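Local structure of peptide synthetase, module 7 (Actinoplanes teichomyceticus, 4TX3) at residues 210-215 with 307-312; 281-286 with 358-363; 202-207 with 337-342. The protein probably serves glycopeptide assembly by a non-ribosomal peptide synthetase, as a condensation-type domain thought to recruit the cytochrome P450 enzymes that crosslink the peptide. All blocks are in the same frame, centred on the assembly; numbering follows the deposited sequence.

Contact 1 of 3, residues 210-215 with 307-312; sequences NHLAGI and PFPVRT
Arg311 turns its CG away from its own backbone N (chi1 -176°) and runs extended to NE, which carries its guanidinium from strand 306-313 to the turn after helix 200-211. There NH1 is a double donor. It bonds His211 O at 3.0 Å and, nearly straight at 171°, Ala213 O at 2.9 Å, reaching the latter from above the carbonyl plane. Both acceptors lie at the guanidinium edge, while Ile215 CG2 sits over the centre of one face, 3.4 Å from Arg311 CZ. The cation at this helix C-terminus probably also meets a favourable dipole. Gly214 has a positive phi, as suits the third position of the type II turn Leu212-Ile215. In return the His211 ring swings back to the strand, where NE2 accepts from Arg311 N at 3.2 Å and lies near Arg311 CB. An alanine in place of Arg311 would lose the guanidinium, probably leaving His211 O and Ala213 O without this donor and Asp281 without its salt-bridge mate. The strand pairs with 281-288, whose Val283 touches Pro309, Ile215 and Arg311; Val310 faces helix 320-334, and Trp208 of helix 200-211 packs on Phe308 and Pro309.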
loop_
_atom_site.group_PDB
_atom_site.type_symbol
_atom_site.label_atom_id
_atom_site.label_comp_id
_atom_site.label_asym_id
_atom_site.label_seq_id
_atom_site.Cartn_x
_atom_site.Cartn_y
_atom_site.Cartn_z
ATOM N N ASN B 210 -5.280 24.739 27.445
ATOM C CA ASN B 210 -6.339 25.689 27.134
ATOM C C ASN B 210 -7.571 25.004 26.538
ATOM O O ASN B 210 -8.688 25.193 27.026
ATOM C CB ASN B 210 -5.823 26.772 26.176
ATOM C CG ASN B 210 -4.890 27.789 26.866
ATOM O OD1 ASN B 210 -4.898 27.925 28.090
ATOM N ND2 ASN B 210 -4.103 28.516 26.068
ATOM N N HIS B 211 -7.367 24.200 25.495
ATOM C CA HIS B 211 -8.461 23.477 24.856
ATOM C C HIS B 211 -9.199 22.581 25.868
ATOM O O HIS B 211 -10.422 22.541 25.875
ATOM C CB HIS B 211 -7.919 22.651 23.679
ATOM C CG HIS B 211 -8.961 21.890 22.913
ATOM N ND1 HIS B 211 -9.783 22.484 21.978
ATOM C CD2 HIS B 211 -9.298 20.575 22.925
ATOM C CE1 HIS B 211 -10.590 21.573 21.455
ATOM N NE2 HIS B 211 -10.310 20.404 22.009
ATOM N N LEU B 212 -8.465 21.890 26.738
ATOM C CA LEU B 212 -9.071 20.894 27.630
ATOM C C LEU B 212 -9.285 21.384 29.064
ATOM O O LEU B 212 -9.624 20.600 29.948
ATOM C CB LEU B 212 -8.217 19.620 27.663
ATOM C CG LEU B 212 -8.186 18.789 26.375
ATOM C CD1 LEU B 212 -7.313 17.539 26.537
ATOM C CD2 LEU B 212 -9.592 18.418 25.924
ATOM N N ALA B 213 -9.086 22.677 29.293
ATOM C CA ALA B 213 -9.299 23.278 30.613
ATOM C C ALA B 213 -10.708 23.051 31.166
ATOM O O ALA B 213 -11.687 23.539 30.602
ATOM C CB ALA B 213 -9.014 24.759 30.551
ATOM N N GLY B 214 -10.805 22.310 32.266
ATOM C CA GLY B 214 -12.065 22.142 32.972
ATOM C C GLY B 214 -13.018 21.039 32.515
ATOM O O GLY B 214 -14.220 21.124 32.765
ATOM N N ILE B 215 -12.502 20.008 31.856
ATOM C CA ILE B 215 -13.353 18.895 31.448
ATOM C C ILE B 215 -13.634 18.007 32.641
ATOM O O ILE B 215 -12.801 17.893 33.529
ATOM C CB ILE B 215 -12.713 18.056 30.335
ATOM C CG1 ILE B 215 -11.361 17.523 30.806
ATOM C CG2 ILE B 215 -12.562 18.888 29.071
ATOM C CD1 ILE B 215 -10.653 16.688 29.806
ATOM N N PRO B 307 -3.417 8.593 20.170
ATOM C CA PRO B 307 -4.711 9.103 20.640
ATOM C C PRO B 307 -4.819 10.596 20.378
ATOM O O PRO B 307 -3.819 11.309 20.387
ATOM C CB PRO B 307 -4.695 8.805 22.140
ATOM C CG PRO B 307 -3.701 7.696 22.296
ATOM C CD PRO B 307 -2.646 7.972 21.257
ATOM N N PHE B 308 -6.039 11.045 20.129
ATOM C CA PHE B 308 -6.316 12.386 19.646
ATOM C C PHE B 308 -7.733 12.768 20.110
ATOM O O PHE B 308 -8.735 12.352 19.507
ATOM C CB PHE B 308 -6.184 12.432 18.119
ATOM C CG PHE B 308 -6.620 13.736 17.501
ATOM C CD1 PHE B 308 -6.070 14.941 17.928
ATOM C CD2 PHE B 308 -7.581 13.756 16.493
ATOM C CE1 PHE B 308 -6.469 16.155 17.362
ATOM C CE2 PHE B 308 -7.995 14.960 15.919
ATOM C CZ PHE B 308 -7.437 16.168 16.360
ATOM N N PRO B 309 -7.816 13.529 21.213
ATOM C CA PRO B 309 -9.075 13.932 21.843
ATOM C C PRO B 309 -9.577 15.247 21.295
ATOM O O PRO B 309 -8.796 16.182 21.181
ATOM C CB PRO B 309 -8.686 14.077 23.310
ATOM C CG PRO B 309 -7.274 14.571 23.227
ATOM C CD PRO B 309 -6.657 13.883 22.044
ATOM N N VAL B 310 -10.856 15.320 20.954
ATOM C CA VAL B 310 -11.431 16.570 20.482
ATOM C C VAL B 310 -12.625 16.932 21.343
ATOM O O VAL B 310 -13.542 16.131 21.550
ATOM C CB VAL B 310 -11.824 16.497 18.995
ATOM C CG1 VAL B 310 -12.606 17.742 18.590
ATOM C CG2 VAL B 310 -10.558 16.353 18.137
ATOM N N ARG B 311 -12.575 18.138 21.891
ATOM C CA ARG B 311 -13.614 18.603 22.777
ATOM C C ARG B 311 -14.661 19.319 21.951
ATOM O O ARG B 311 -14.330 20.133 21.088
ATOM C CB ARG B 311 -13.033 19.520 23.848
ATOM C CG ARG B 311 -14.019 19.987 24.880
ATOM C CD ARG B 311 -13.350 21.003 25.784
ATOM N NE ARG B 311 -14.176 21.344 26.931
ATOM C CZ ARG B 311 -13.719 21.957 28.014
ATOM N NH1 ARG B 311 -12.438 22.294 28.090
ATOM N NH2 ARG B 311 -14.535 22.221 29.026
ATOM N N THR B 312 -15.928 19.016 22.198
ATOM C CA THR B 312 -16.974 19.642 21.412
ATOM C C THR B 312 -17.988 20.273 22.342
ATOM O O THR B 312 -18.339 19.693 23.358
ATOM C CB THR B 312 -17.641 18.618 20.461
ATOM O OG1 THR B 312 -16.669 18.184 19.496
ATOM C CG2 THR B 312 -18.799 19.246 19.718
#

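Contact 2 of 3, residues 281-286 with 358-363; sequences DLVIGT and HPVYQV
Strand segment 281-286 and the connection 358-363 meet at a steep angle, their touching parts running 69° apart, and one direct backbone bond joins them, Gly285 N to Val363 O at 3.1 Å. A water extends this link, donating to Val283 O at 2.7 Å and accepting from Gln362 N at 2.8 Å. The Tyr361 ring lies flat on the strand: Gly285 CA stands over the ring centre, 3.4 Å from the centroid, in a CH-pi contact. A CB at Gly285 would fall against Tyr361 CE2, consistent with a glycine at this position. Tyr361 CG is placed between its backbone N and carbonyl carbon (chi1 67°), a setting that lays the ring along the strand, while His358 CE1 lies over the opposite face, toward its rim. Next to the ring's root, Val283 CG1 packs 3.8 Å from Tyr361 CB and 4.1 Å from Val360 CG1. Two bonds brace the bend itself: His358 ND1 donates to Tyr361 O at 2.7 Å, and Gln362 NE2 to His358 O, also at 2.7 Å. The strand is paired with 306-313 on one side; Leu282 and Ile284 face helix 261-278, and Gly285 and Thr286 bond Leu365 of strand 363-369.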
loop_
_atom_site.group_PDB
_atom_site.type_symbol
_atom_site.label_atom_id
_atom_site.label_comp_id
_atom_site.label_asym_id
_atom_site.label_seq_id
_atom_site.Cartn_x
_atom_site.Cartn_y
_atom_site.Cartn_z
ATOM N N ASP B 281 -20.942 19.393 26.997
ATOM C CA ASP B 281 -19.490 19.549 26.988
ATOM C C ASP B 281 -18.859 18.164 26.905
ATOM O O ASP B 281 -18.801 17.427 27.892
ATOM C CB ASP B 281 -19.009 20.305 28.240
ATOM C CG ASP B 281 -17.485 20.557 28.244
ATOM O OD1 ASP B 281 -16.882 20.571 27.144
ATOM O OD2 ASP B 281 -16.891 20.750 29.342
ATOM N N LEU B 282 -18.396 17.800 25.717
ATOM C CA LEU B 282 -18.036 16.411 25.462
ATOM C C LEU B 282 -16.667 16.292 24.838
ATOM O O LEU B 282 -16.259 17.159 24.059
ATOM C CB LEU B 282 -19.061 15.749 24.538
ATOM C CG LEU B 282 -20.496 15.549 25.011
ATOM C CD1 LEU B 282 -21.292 14.823 23.941
ATOM C CD2 LEU B 282 -20.503 14.731 26.272
ATOM N N VAL B 283 -15.957 15.223 25.181
ATOM C CA VAL B 283 -14.722 14.898 24.497
ATOM C C VAL B 283 -14.855 13.527 23.848
ATOM O O VAL B 283 -15.086 12.531 24.513
ATOM C CB VAL B 283 -13.498 14.921 25.440
ATOM C CG1 VAL B 283 -12.244 14.525 24.675
ATOM C CG2 VAL B 283 -13.317 16.296 26.058
ATOM N N ILE B 284 -14.746 13.496 22.528
ATOM C CA ILE B 284 -14.705 12.246 21.791
ATOM C C ILE B 284 -13.326 12.054 21.200
ATOM O O ILE B 284 -12.837 12.910 20.459
ATOM C CB ILE B 284 -15.722 12.219 20.674
ATOM C CG1 ILE B 284 -17.133 12.340 21.262
ATOM C CG2 ILE B 284 -15.547 10.947 19.853
ATOM C CD1 ILE B 284 -18.228 12.331 20.239
ATOM N N GLY B 285 -12.699 10.933 21.534
ATOM C CA GLY B 285 -11.347 10.667 21.084
ATOM C C GLY B 285 -11.303 9.721 19.899
ATOM O O GLY B 285 -12.265 9.000 19.607
ATOM N N THR B 286 -10.169 9.739 19.215
ATOM C CA THR B 286 -9.920 8.869 18.084
ATOM C C THR B 286 -8.440 8.489 18.050
ATOM O O THR B 286 -7.606 9.179 18.636
ATOM C CB THR B 286 -10.324 9.537 16.749
ATOM O OG1 THR B 286 -10.499 8.532 15.742
ATOM C CG2 THR B 286 -9.266 10.534 16.296
ATOM N N HIS B 358 -10.147 5.397 31.435
ATOM C CA HIS B 358 -9.298 6.072 30.460
ATOM C C HIS B 358 -9.397 7.590 30.665
ATOM O O HIS B 358 -10.498 8.140 30.718
ATOM C CB HIS B 358 -9.697 5.686 29.033
ATOM C CG HIS B 358 -8.689 6.073 27.997
ATOM N ND1 HIS B 358 -8.847 7.167 27.174
ATOM C CD2 HIS B 358 -7.508 5.511 27.648
ATOM C CE1 HIS B 358 -7.804 7.268 26.369
ATOM N NE2 HIS B 358 -6.978 6.275 26.640
ATOM N N PRO B 359 -8.244 8.270 30.785
ATOM C CA PRO B 359 -8.183 9.718 31.021
ATOM C C PRO B 359 -8.639 10.555 29.810
ATOM O O PRO B 359 -8.556 10.066 28.677
ATOM C CB PRO B 359 -6.700 9.946 31.308
ATOM C CG PRO B 359 -6.022 8.873 30.537
ATOM C CD PRO B 359 -6.900 7.684 30.649
ATOM N N VAL B 360 -9.104 11.785 30.062
ATOM C CA VAL B 360 -9.556 12.727 29.030
ATOM C C VAL B 360 -10.804 12.270 28.269
ATOM O O VAL B 360 -11.772 13.018 28.192
ATOM C CB VAL B 360 -8.458 13.025 27.984
ATOM C CG1 VAL B 360 -8.913 14.148 27.039
ATOM C CG2 VAL B 360 -7.157 13.387 28.655
ATOM N N TYR B 361 -10.787 11.074 27.678
ATOM C CA TYR B 361 -12.000 10.573 27.032
ATOM C C TYR B 361 -12.244 9.094 27.271
ATOM O O TYR B 361 -11.315 8.316 27.467
ATOM C CB TYR B 361 -11.986 10.857 25.519
ATOM C CG TYR B 361 -10.944 10.113 24.720
ATOM C CD1 TYR B 361 -9.652 10.615 24.584
ATOM C CD2 TYR B 361 -11.260 8.916 24.073
ATOM C CE1 TYR B 361 -8.701 9.936 23.840
ATOM C CE2 TYR B 361 -10.319 8.227 23.330
ATOM C CZ TYR B 361 -9.040 8.744 23.215
ATOM O OH TYR B 361 -8.100 8.061 22.466
ATOM N N GLN B 362 -13.521 8.724 27.249
ATOM C CA GLN B 362 -13.953 7.371 27.539
ATOM C C GLN B 362 -14.752 6.799 26.355
ATOM O O GLN B 362 -15.099 5.606 26.332
ATOM C CB GLN B 362 -14.782 7.347 28.830
ATOM C CG GLN B 362 -14.028 7.802 30.081
ATOM C CD GLN B 362 -13.867 9.312 30.163
ATOM O OE1 GLN B 362 -14.812 10.056 29.924
ATOM N NE2 GLN B 362 -12.662 9.769 30.489
ATOM N N VAL B 363 -15.041 7.662 25.379
ATOM C CA VAL B 363 -15.720 7.262 24.152
ATOM C C VAL B 363 -14.815 7.491 22.948
ATOM O O VAL B 363 -14.319 8.604 22.749
ATOM C CB VAL B 363 -17.031 8.039 23.945
ATOM C CG1 VAL B 363 -17.774 7.522 22.696
ATOM C CG2 VAL B 363 -17.898 7.934 25.187
HETATM O O HOH W 1 -15.461 10.384 26.171
#

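Contact 3 of 3, residues 202-207 with 337-342; sequences NDQITF and HLDVPF
Phe207 and His337 form an offset stack, planes 8° and centroids 4.1 Å apart. His337 CD2 lies over the centre of the phenyl ring, and Phe207 CB adds a CH-pi contact over the imidazole face. The His211 ring meets Phe207 from the side away from His337, its plane about 15° off. At the imidazole edge, in its plane, sits Gln204 CG, 3.7 Å from His337 ND1; Asp203 OD2 near CE1 might favour a protonated histidine. The extended Gln204 chain passes this edge and turns its amide at a right angle to the imidazole. OE1 accepts from Val340 N at 3.0 Å, the donor nearly in line with the amide C=O, and NE2 gives an almost straight bond (172°) to Asp339 OD2 at 2.8 Å. This oxygen uses its anti lone pair, and amide and carboxylate are nearly coplanar, so both ends of the buried amide are held. Val340 CG2 closes on Gln204 CB. Helix 200-211 thus holds the connection between helices 320-334 and 345-348, with Trp208 bonding His337 O. Arg5, in a salt bridge with Asp339 OD1, and helix 180-191, on which Pro341 rests, also meet this connection, and Phe207 touches Glu333 and Ala334 of helix 320-334.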
loop_
_atom_site.group_PDB
_atom_site.type_symbol
_atom_site.label_atom_id
_atom_site.label_comp_id
_atom_site.label_asym_id
_atom_site.label_seq_id
_atom_site.Cartn_x
_atom_site.Cartn_y
_atom_site.Cartn_z
ATOM N N ASN B 202 6.264 23.795 23.944
ATOM C CA ASN B 202 5.605 24.735 24.848
ATOM C C ASN B 202 4.356 25.336 24.223
ATOM O O ASN B 202 3.320 25.461 24.879
ATOM C CB ASN B 202 6.562 25.848 25.273
ATOM C CG ASN B 202 7.398 25.458 26.468
ATOM O OD1 ASN B 202 6.966 24.675 27.310
ATOM N ND2 ASN B 202 8.610 25.977 26.537
ATOM N N ASP B 203 4.458 25.693 22.948
ATOM C CA ASP B 203 3.308 26.158 22.191
ATOM C C ASP B 203 2.169 25.127 22.195
ATOM O O ASP B 203 0.988 25.488 22.230
ATOM C CB ASP B 203 3.714 26.469 20.756
ATOM C CG ASP B 203 2.572 27.033 19.943
ATOM O OD1 ASP B 203 1.937 27.989 20.426
ATOM O OD2 ASP B 203 2.289 26.512 18.840
ATOM N N GLN B 204 2.523 23.846 22.173
ATOM C CA GLN B 204 1.502 22.798 22.075
ATOM C C GLN B 204 0.953 22.446 23.459
ATOM O O GLN B 204 -0.228 22.120 23.599
ATOM C CB GLN B 204 2.057 21.550 21.348
ATOM C CG GLN B 204 2.269 21.774 19.853
ATOM C CD GLN B 204 2.741 20.542 19.088
ATOM O OE1 GLN B 204 2.710 19.422 19.592
ATOM N NE2 GLN B 204 3.169 20.752 17.849
ATOM N N ILE B 205 1.790 22.545 24.483
ATOM C CA ILE B 205 1.319 22.319 25.851
ATOM C C ILE B 205 0.289 23.385 26.209
ATOM O O ILE B 205 -0.715 23.107 26.850
ATOM C CB ILE B 205 2.491 22.322 26.863
ATOM C CG1 ILE B 205 3.189 20.961 26.861
ATOM C CG2 ILE B 205 2.019 22.662 28.264
ATOM C CD1 ILE B 205 4.546 20.976 27.531
ATOM N N THR B 206 0.536 24.605 25.762
ATOM C CA THR B 206 -0.367 25.713 26.013
ATOM C C THR B 206 -1.702 25.490 25.319
ATOM O O THR B 206 -2.768 25.714 25.910
ATOM C CB THR B 206 0.267 27.033 25.549
ATOM O OG1 THR B 206 1.386 27.320 26.395
ATOM C CG2 THR B 206 -0.729 28.186 25.587
ATOM N N PHE B 207 -1.644 25.025 24.075
ATOM C CA PHE B 207 -2.864 24.696 23.354
ATOM C C PHE B 207 -3.759 23.704 24.099
ATOM O O PHE B 207 -4.957 23.932 24.235
ATOM C CB PHE B 207 -2.571 24.115 21.972
ATOM C CG PHE B 207 -3.806 23.610 21.293
ATOM C CD1 PHE B 207 -4.645 24.488 20.645
ATOM C CD2 PHE B 207 -4.161 22.270 21.364
ATOM C CE1 PHE B 207 -5.807 24.041 20.063
ATOM C CE2 PHE B 207 -5.323 21.819 20.776
ATOM C CZ PHE B 207 -6.146 22.702 20.122
ATOM N N HIS B 337 -1.342 20.389 16.602
ATOM C CA HIS B 337 -0.600 20.282 17.846
ATOM C C HIS B 337 -0.457 18.836 18.303
ATOM O O HIS B 337 -0.722 18.526 19.470
ATOM C CB HIS B 337 -1.290 21.114 18.921
ATOM C CG HIS B 337 -1.603 22.514 18.483
ATOM N ND1 HIS B 337 -0.706 23.554 18.615
ATOM C CD2 HIS B 337 -2.709 23.044 17.914
ATOM C CE1 HIS B 337 -1.246 24.661 18.144
ATOM N NE2 HIS B 337 -2.461 24.382 17.714
ATOM N N LEU B 338 -0.024 17.962 17.388
ATOM C CA LEU B 338 0.009 16.519 17.653
ATOM C C LEU B 338 1.376 15.965 18.047
ATOM O O LEU B 338 1.507 14.769 18.281
ATOM C CB LEU B 338 -0.493 15.755 16.436
ATOM C CG LEU B 338 -1.954 15.999 16.074
ATOM C CD1 LEU B 338 -2.379 15.021 14.989
ATOM C CD2 LEU B 338 -2.828 15.879 17.328
ATOM N N ASP B 339 2.388 16.822 18.125
ATOM C CA ASP B 339 3.722 16.397 18.553
ATOM C C ASP B 339 3.761 16.047 20.049
ATOM O O ASP B 339 4.526 15.175 20.459
ATOM C CB ASP B 339 4.757 17.484 18.225
ATOM C CG ASP B 339 4.856 17.761 16.725
ATOM O OD1 ASP B 339 5.548 16.995 16.022
ATOM O OD2 ASP B 339 4.232 18.733 16.238
ATOM N N VAL B 340 2.944 16.710 20.866
ATOM C CA VAL B 340 2.773 16.251 22.238
ATOM C C VAL B 340 2.122 14.893 22.223
ATOM O O VAL B 340 1.059 14.726 21.618
ATOM C CB VAL B 340 1.862 17.137 23.110
ATOM C CG1 VAL B 340 2.207 16.922 24.560
ATOM C CG2 VAL B 340 1.986 18.555 22.771
ATOM N N PRO B 341 2.740 13.919 22.895
ATOM C CA PRO B 341 2.031 12.647 23.032
ATOM C C PRO B 341 0.790 12.856 23.874
ATOM O O PRO B 341 0.815 13.620 24.843
ATOM C CB PRO B 341 3.042 11.735 23.741
ATOM C CG PRO B 341 4.347 12.427 23.617
ATOM C CD PRO B 341 4.056 13.896 23.543
ATOM N N PHE B 342 -0.291 12.195 23.484
ATOM C CA PHE B 342 -1.506 12.188 24.279
ATOM C C PHE B 342 -1.267 11.813 25.745
ATOM O O PHE B 342 -1.909 12.352 26.641
ATOM C CB PHE B 342 -2.513 11.219 23.672
ATOM C CG PHE B 342 -3.630 10.875 24.596
ATOM C CD1 PHE B 342 -4.690 11.757 24.773
ATOM C CD2 PHE B 342 -3.613 9.684 25.315
ATOM C CE1 PHE B 342 -5.719 11.460 25.635
ATOM C CE2 PHE B 342 -4.640 9.383 26.168
ATOM C CZ PHE B 342 -5.701 10.274 26.332
#

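The three contacts lie in one region of the condensation-type fold. Contacts 1 and 2, with centres about 8 Å apart, meet at the antiparallel strand pair 281-288 and 306-313, each using one strand; Arg311 NH2 and Asp281 OD2 form a salt bridge of 2.8 Å between them. Contacts 1 and 3, about 12 Å apart between centres, both use helix 200-211. Phe342 of segment 337-342 reaches the other two contacts, with CG 3.4 Å from Pro307 CB and CZ 3.7 Å from His358 CE1, although the centres of contacts 2 and 3 are about 17 Å apart. The second protein chain of the assembly touches none of the six segments.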